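Local coordinates for cobalamin biosynthesis protein CobN (Mycobacterium tuberculosis, PDB 7C6O) that serves as the large, catalytic subunit of cobaltochelatase, which inserts cobalt into the corrin ring during cobalamin biosynthesis, at residues Trp1016-Asp1019 against Ala1020-Ala1023; Phe1151-Asp1154 against Ala1155-Gly1158. One frame throughout, in Å; residues are numbered along the deposited sequence. Where two conformers were deposited one is given.

Contact 1. Residues Trp1016-Asp1019 against Ala1020-Ala1023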
ATOM      1  N   TRP A1016       7.912 -26.093  15.183  1.00 20.02           N
ATOM      2  CA  TRP A1016       7.287 -26.861  14.114  1.00 19.62           C
ATOM      3  C   TRP A1016       8.211 -28.016  13.762  1.00 20.06           C
ATOM      4  O   TRP A1016       9.402 -27.996  14.080  1.00 21.96           O
ATOM      5  CB  TRP A1016       7.008 -25.994  12.881  1.00 16.08           C
ATOM      6  CG  TRP A1016       8.261 -25.506  12.211  1.00 15.65           C
ATOM      7  CD1 TRP A1016       9.003 -24.411  12.552  1.00 15.18           C
ATOM      8  CD2 TRP A1016       8.920 -26.106  11.090  1.00 17.59           C
ATOM      9  NE1 TRP A1016      10.083 -24.292  11.706  1.00 14.63           N
ATOM     10  CE2 TRP A1016      10.054 -25.320  10.801  1.00 15.78           C
ATOM     11  CE3 TRP A1016       8.657 -27.230  10.299  1.00 17.64           C
ATOM     12  CZ2 TRP A1016      10.926 -25.624   9.758  1.00 16.44           C
ATOM     13  CZ3 TRP A1016       9.524 -27.529   9.263  1.00 17.13           C
ATOM     14  CH2 TRP A1016      10.645 -26.731   9.002  1.00 17.49           C
ATOM     15  N   ARG A1017       7.660 -29.030  13.092  1.00 21.41           N
ATOM     16  CA  ARG A1017       8.429 -30.228  12.774  0.55 23.83           C
ATOM     17  C   ARG A1017       8.221 -30.710  11.340  1.00 23.26           C
ATOM     18  O   ARG A1017       9.173 -31.125  10.672  1.00 24.38           O
ATOM     19  CB  ARG A1017       8.076 -31.347  13.762  0.55 26.22           C
ATOM     20  CG  ARG A1017       8.258 -32.757  13.213  0.55 27.82           C
ATOM     21  CD  ARG A1017       8.173 -33.789  14.324  0.55 30.29           C
ATOM     22  NE  ARG A1017       6.975 -33.624  15.140  0.55 32.74           N
ATOM     23  CZ  ARG A1017       6.810 -34.168  16.342  0.55 34.84           C
ATOM     24  NH1 ARG A1017       5.687 -33.966  17.016  0.55 34.81           N
ATOM     25  NH2 ARG A1017       7.773 -34.909  16.873  0.55 35.16           N
ATOM     26  N   ASP A1018       6.983 -30.685  10.853  1.00 20.37           N
ATOM     27  CA  ASP A1018       6.703 -31.321   9.569  1.00 25.31           C
ATOM     28  C   ASP A1018       5.733 -30.470   8.753  1.00 21.50           C
ATOM     29  O   ASP A1018       5.357 -29.359   9.140  1.00 20.44           O
ATOM     30  CB  ASP A1018       6.181 -32.748   9.792  1.00 27.58           C
ATOM     31  CG  ASP A1018       4.959 -32.796  10.698  1.00 31.71           C
ATOM     32  OD1 ASP A1018       4.329 -31.742  10.939  1.00 31.11           O
ATOM     33  OD2 ASP A1018       4.630 -33.902  11.175  1.00 34.48           O
ATOM     34  N   ASP A1019       5.332 -31.024   7.600  1.00 20.31           N
ATOM     35  CA  ASP A1019       4.448 -30.321   6.677  1.00 19.32           C
ATOM     36  C   ASP A1019       3.092 -30.035   7.298  1.00 19.80           C
ATOM     37  O   ASP A1019       2.470 -29.014   6.981  1.00 20.33           O
ATOM     38  CB  ASP A1019       4.264 -31.142   5.398  1.00 23.20           C
ATOM     39  CG  ASP A1019       5.505 -31.161   4.527  1.00 22.65           C
ATOM     40  OD1 ASP A1019       6.463 -30.421   4.833  1.00 24.35           O
ATOM     41  OD2 ASP A1019       5.520 -31.918   3.531  1.00 22.90           O
ATOM     42  N   ALA A1020       2.605 -30.927   8.165  1.00 19.47           N
ATOM     43  CA  ALA A1020       1.310 -30.703   8.800  1.00 20.64           C
ATOM     44  C   ALA A1020       1.324 -29.435   9.643  1.00 16.40           C
ATOM     45  O   ALA A1020       0.323 -28.712   9.704  1.00 15.86           O
ATOM     46  CB  ALA A1020       0.921 -31.911   9.653  1.00 21.95           C
ATOM     47  N   ASP A1021       2.450 -29.152  10.302  1.00 18.09           N
ATOM     48  CA  ASP A1021       2.563 -27.931  11.094  1.00 17.79           C
ATOM     49  C   ASP A1021       2.593 -26.700  10.200  1.00 16.62           C
ATOM     50  O   ASP A1021       1.911 -25.706  10.474  1.00 17.28           O
ATOM     51  CB  ASP A1021       3.817 -27.976  11.965  1.00 16.52           C
ATOM     52  CG  ASP A1021       3.746 -29.039  13.035  1.00 20.79           C
ATOM     53  OD1 ASP A1021       2.635 -29.330  13.525  1.00 21.92           O
ATOM     54  OD2 ASP A1021       4.809 -29.580  13.387  1.00 20.37           O
ATOM     55  N   LEU A1022       3.399 -26.741   9.135  1.00 16.22           N
ATOM     56  CA  LEU A1022       3.446 -25.627   8.193  1.00 15.01           C
ATOM     57  C   LEU A1022       2.059 -25.331   7.636  1.00 15.97           C
ATOM     58  O   LEU A1022       1.622 -24.174   7.604  1.00 15.41           O
ATOM     59  CB  LEU A1022       4.426 -25.938   7.059  1.00 15.53           C
ATOM     60  CG  LEU A1022       5.887 -26.182   7.446  1.00 17.17           C
ATOM     61  CD1 LEU A1022       6.720 -26.552   6.218  1.00 15.44           C
ATOM     62  CD2 LEU A1022       6.474 -24.967   8.152  1.00 13.63           C
ATOM     63  N   ALA A1023       1.347 -26.373   7.201  1.00 16.99           N
ATOM     64  CA  ALA A1023       0.024 -26.177   6.619  1.00 16.57           C
ATOM     65  C   ALA A1023      -0.972 -25.671   7.654  1.00 18.30           C
ATOM     66  O   ALA A1023      -1.840 -24.849   7.336  1.00 17.36           O
ATOM     67  CB  ALA A1023      -0.473 -27.481   5.995  1.00 17.73           C
TER

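Contact 2. Residues Phe1151-Asp1154 against Ala1155-Gly1158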
ATOM      1  N   PHE A1151      16.473 -20.151   4.366  1.00 12.05           N
ATOM      2  CA  PHE A1151      16.002 -21.230   5.228  1.00 12.69           C
ATOM      3  C   PHE A1151      14.486 -21.366   5.153  1.00 12.24           C
ATOM      4  O   PHE A1151      13.956 -22.479   5.043  1.00 13.02           O
ATOM      5  CB  PHE A1151      16.452 -20.976   6.670  1.00 14.26           C
ATOM      6  CG  PHE A1151      15.937 -21.989   7.663  1.00 15.58           C
ATOM      7  CD1 PHE A1151      16.658 -23.142   7.935  1.00 15.16           C
ATOM      8  CD2 PHE A1151      14.739 -21.782   8.334  1.00 16.36           C
ATOM      9  CE1 PHE A1151      16.192 -24.072   8.850  1.00 16.18           C
ATOM     10  CE2 PHE A1151      14.267 -22.710   9.247  1.00 16.52           C
ATOM     11  CZ  PHE A1151      14.996 -23.856   9.506  1.00 16.79           C
ATOM     12  N   GLY A1152      13.771 -20.239   5.214  1.00 14.33           N
ATOM     13  CA  GLY A1152      12.319 -20.291   5.136  1.00 14.52           C
ATOM     14  C   GLY A1152      11.826 -20.904   3.839  1.00 14.00           C
ATOM     15  O   GLY A1152      10.902 -21.722   3.838  1.00 10.45           O
ATOM     16  N   TYR A1153      12.446 -20.527   2.719  1.00 13.95           N
ATOM     17  CA  TYR A1153      12.082 -21.105   1.431  1.00 12.52           C
ATOM     18  C   TYR A1153      12.496 -22.568   1.334  1.00 13.54           C
ATOM     19  O   TYR A1153      11.839 -23.352   0.638  1.00 11.83           O
ATOM     20  CB  TYR A1153      12.727 -20.297   0.306  1.00 13.97           C
ATOM     21  CG  TYR A1153      11.764 -19.566  -0.604  1.00 13.52           C
ATOM     22  CD1 TYR A1153      11.987 -18.239  -0.948  1.00 13.07           C
ATOM     23  CD2 TYR A1153      10.655 -20.206  -1.146  1.00 11.39           C
ATOM     24  CE1 TYR A1153      11.126 -17.561  -1.790  1.00 12.25           C
ATOM     25  CE2 TYR A1153       9.784 -19.535  -1.994  1.00 12.85           C
ATOM     26  CZ  TYR A1153      10.030 -18.210  -2.312  1.00 14.08           C
ATOM     27  OH  TYR A1153       9.183 -17.526  -3.156  1.00 15.13           O
ATOM     28  N   ASP A1154      13.586 -22.950   2.007  1.00 14.22           N
ATOM     29  CA  ASP A1154      13.990 -24.352   2.019  1.00 10.86           C
ATOM     30  C   ASP A1154      13.056 -25.181   2.890  1.00 13.21           C
ATOM     31  O   ASP A1154      12.648 -26.283   2.503  1.00 14.61           O
ATOM     32  CB  ASP A1154      15.436 -24.481   2.506  1.00 14.60           C
ATOM     33  CG  ASP A1154      16.043 -25.840   2.188  1.00 15.85           C
ATOM     34  OD1 ASP A1154      15.660 -26.436   1.162  1.00 15.42           O
ATOM     35  OD2 ASP A1154      16.900 -26.314   2.967  1.00 13.49           O
ATOM     36  N   ALA A1155      12.699 -24.661   4.068  1.00 14.43           N
ATOM     37  CA  ALA A1155      11.784 -25.377   4.950  1.00 16.70           C
ATOM     38  C   ALA A1155      10.435 -25.609   4.280  1.00 17.92           C
ATOM     39  O   ALA A1155       9.817 -26.665   4.462  1.00 16.70           O
ATOM     40  CB  ALA A1155      11.605 -24.605   6.258  1.00 17.10           C
ATOM     41  N   THR A1156       9.965 -24.640   3.495  1.00 13.87           N
ATOM     42  CA  THR A1156       8.653 -24.766   2.872  1.00 14.70           C
ATOM     43  C   THR A1156       8.706 -25.459   1.515  1.00 17.17           C
ATOM     44  O   THR A1156       7.830 -26.274   1.209  1.00 16.85           O
ATOM     45  CB  THR A1156       8.000 -23.387   2.721  1.00 14.01           C
ATOM     46  OG1 THR A1156       8.900 -22.487   2.052  1.00 13.87           O
ATOM     47  CG2 THR A1156       7.620 -22.819   4.089  1.00 12.42           C
ATOM     48  N   ALA A1157       9.721 -25.169   0.693  1.00 15.76           N
ATOM     49  CA  ALA A1157       9.731 -25.648  -0.682  1.00 17.56           C
ATOM     50  C   ALA A1157      10.987 -26.409  -1.090  1.00 17.82           C
ATOM     51  O   ALA A1157      11.048 -26.893  -2.225  1.00 17.07           O
ATOM     52  CB  ALA A1157       9.519 -24.474  -1.650  1.00 17.38           C
ATOM     53  N   GLY A1158      11.985 -26.529  -0.217  1.00 16.96           N
ATOM     54  CA  GLY A1158      13.163 -27.321  -0.528  1.00 18.61           C
ATOM     55  C   GLY A1158      14.086 -26.726  -1.572  1.00 20.33           C
ATOM     56  O   GLY A1158      14.713 -27.472  -2.332  1.00 20.61           O
TER

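Contact 1. Residues Trp1016-Asp1019 against Ala1020-Ala1023
D1018 and D1021 meet where a loop turns into helix 1019-1030, and together they illustrate how acidic side chains can finish the start of a helix. D1018 is the N-cap: its OD1, met nearly end-on, accepts from the backbone N of D1021 at 3.3 Å. Its CG lies between its own N and carbonyl carbon (chi1 56°), which folds the carboxylate back over the first turn. The main-chain O of D1018 takes the N of L1022 at 3.3 Å and also makes a weak bond with the N of D1021.

D1021 returns the favour to the loop. Its CB rests 3.9 Å from CB of W1016, and its CG lies 3.5 Å from OD1 of D1018. At the tip, OD2 receives the backbone N of R1017 at 2.9 Å on its anti lone pair, in a somewhat bent bond of 140°. This tie reaches one residue ahead of the N-cap, so the pair is not a classical capping box. The two carboxylates, their planes 41° apart, bring OD2 of D1021 within 3.3 Å of OD1 of D1018. That meeting of like charges is probably eased by the amides that each oxygen accepts and by the positive end of the helix.

The carboxylate of D1019 is engaged outside the turn, OD2 in a salt bridge with R1086 of helix 1072-1089. W1016 is held from outside by R1203, which bonds its O and makes a cation-pi contact with its ring. Over one face of that ring sits methyl CD2 of L1022 in a CH-pi contact, 4.1 Å from the centroid of the six-membered ring and displaced toward the rim near CE3.

Contact 2. Residues Phe1151-Asp1154 against Ala1155-Gly1158
F1151 joins A1155 through the backbone, its O accepting the N of A1155 at 2.7 Å. Its ring touches the alanine only loosely, CE2 lying 4.4 Å from CB, and packs on helix 1187-1203. Next comes G1152, whose O is gripped twice by a single residue. T1156 supplies both its backbone N, at 3.1 Å, and its hydroxyl OG1, at 2.8 Å. The threonine manages this because OG1 stands between its own N and carbonyl carbon (chi1 52°), where it can reach back over one turn and satisfy a buried hydroxyl within the helix itself.

At Y1153 the main-chain O takes the N of A1157. CB of A1157 lies near the plane of the phenol ring, at its edge, 4.4 Å from CD2, while its OH bonds ND1 of H1078.

D1154 stands one turn before the end of the helix. Its O accepts the N of G1158 at 2.8 Å, the last helical link of this segment pair. With CG anti to the backbone N (chi1 -164°), its carboxylate extends past the helix end, where OD1 lies 3.1 Å from CA of G1158 and bonds the N of M1160. OD2 is held by the hydroxyl of Y1165, so the two oxygens bind what follows the helix. The whole is the C-terminus of helix 1136-1157, ended by a glycine with positive phi (71°) directly after the last helical residue.

One helix beginning and one helix ending pack directly on each other here: the centres of contact 1 and contact 2 are about 12 Å apart. The tryptophan of contact 1 points its far rim at contact 2, with W1016 CH2 3.6 Å from A1155 CB. Beside it, L1022 CD1 lies 3.6 Å from A1155 O. Two arginines link the pair further: R1086 binds both D1019 and the carbonyl of T1156, while R1203, already bound to W1016, also packs against F1151. A glycerol, probably from crystallisation, lies about 6 Å from the side chain of D1021. The sodium ion is held elsewhere, by D125 and S127.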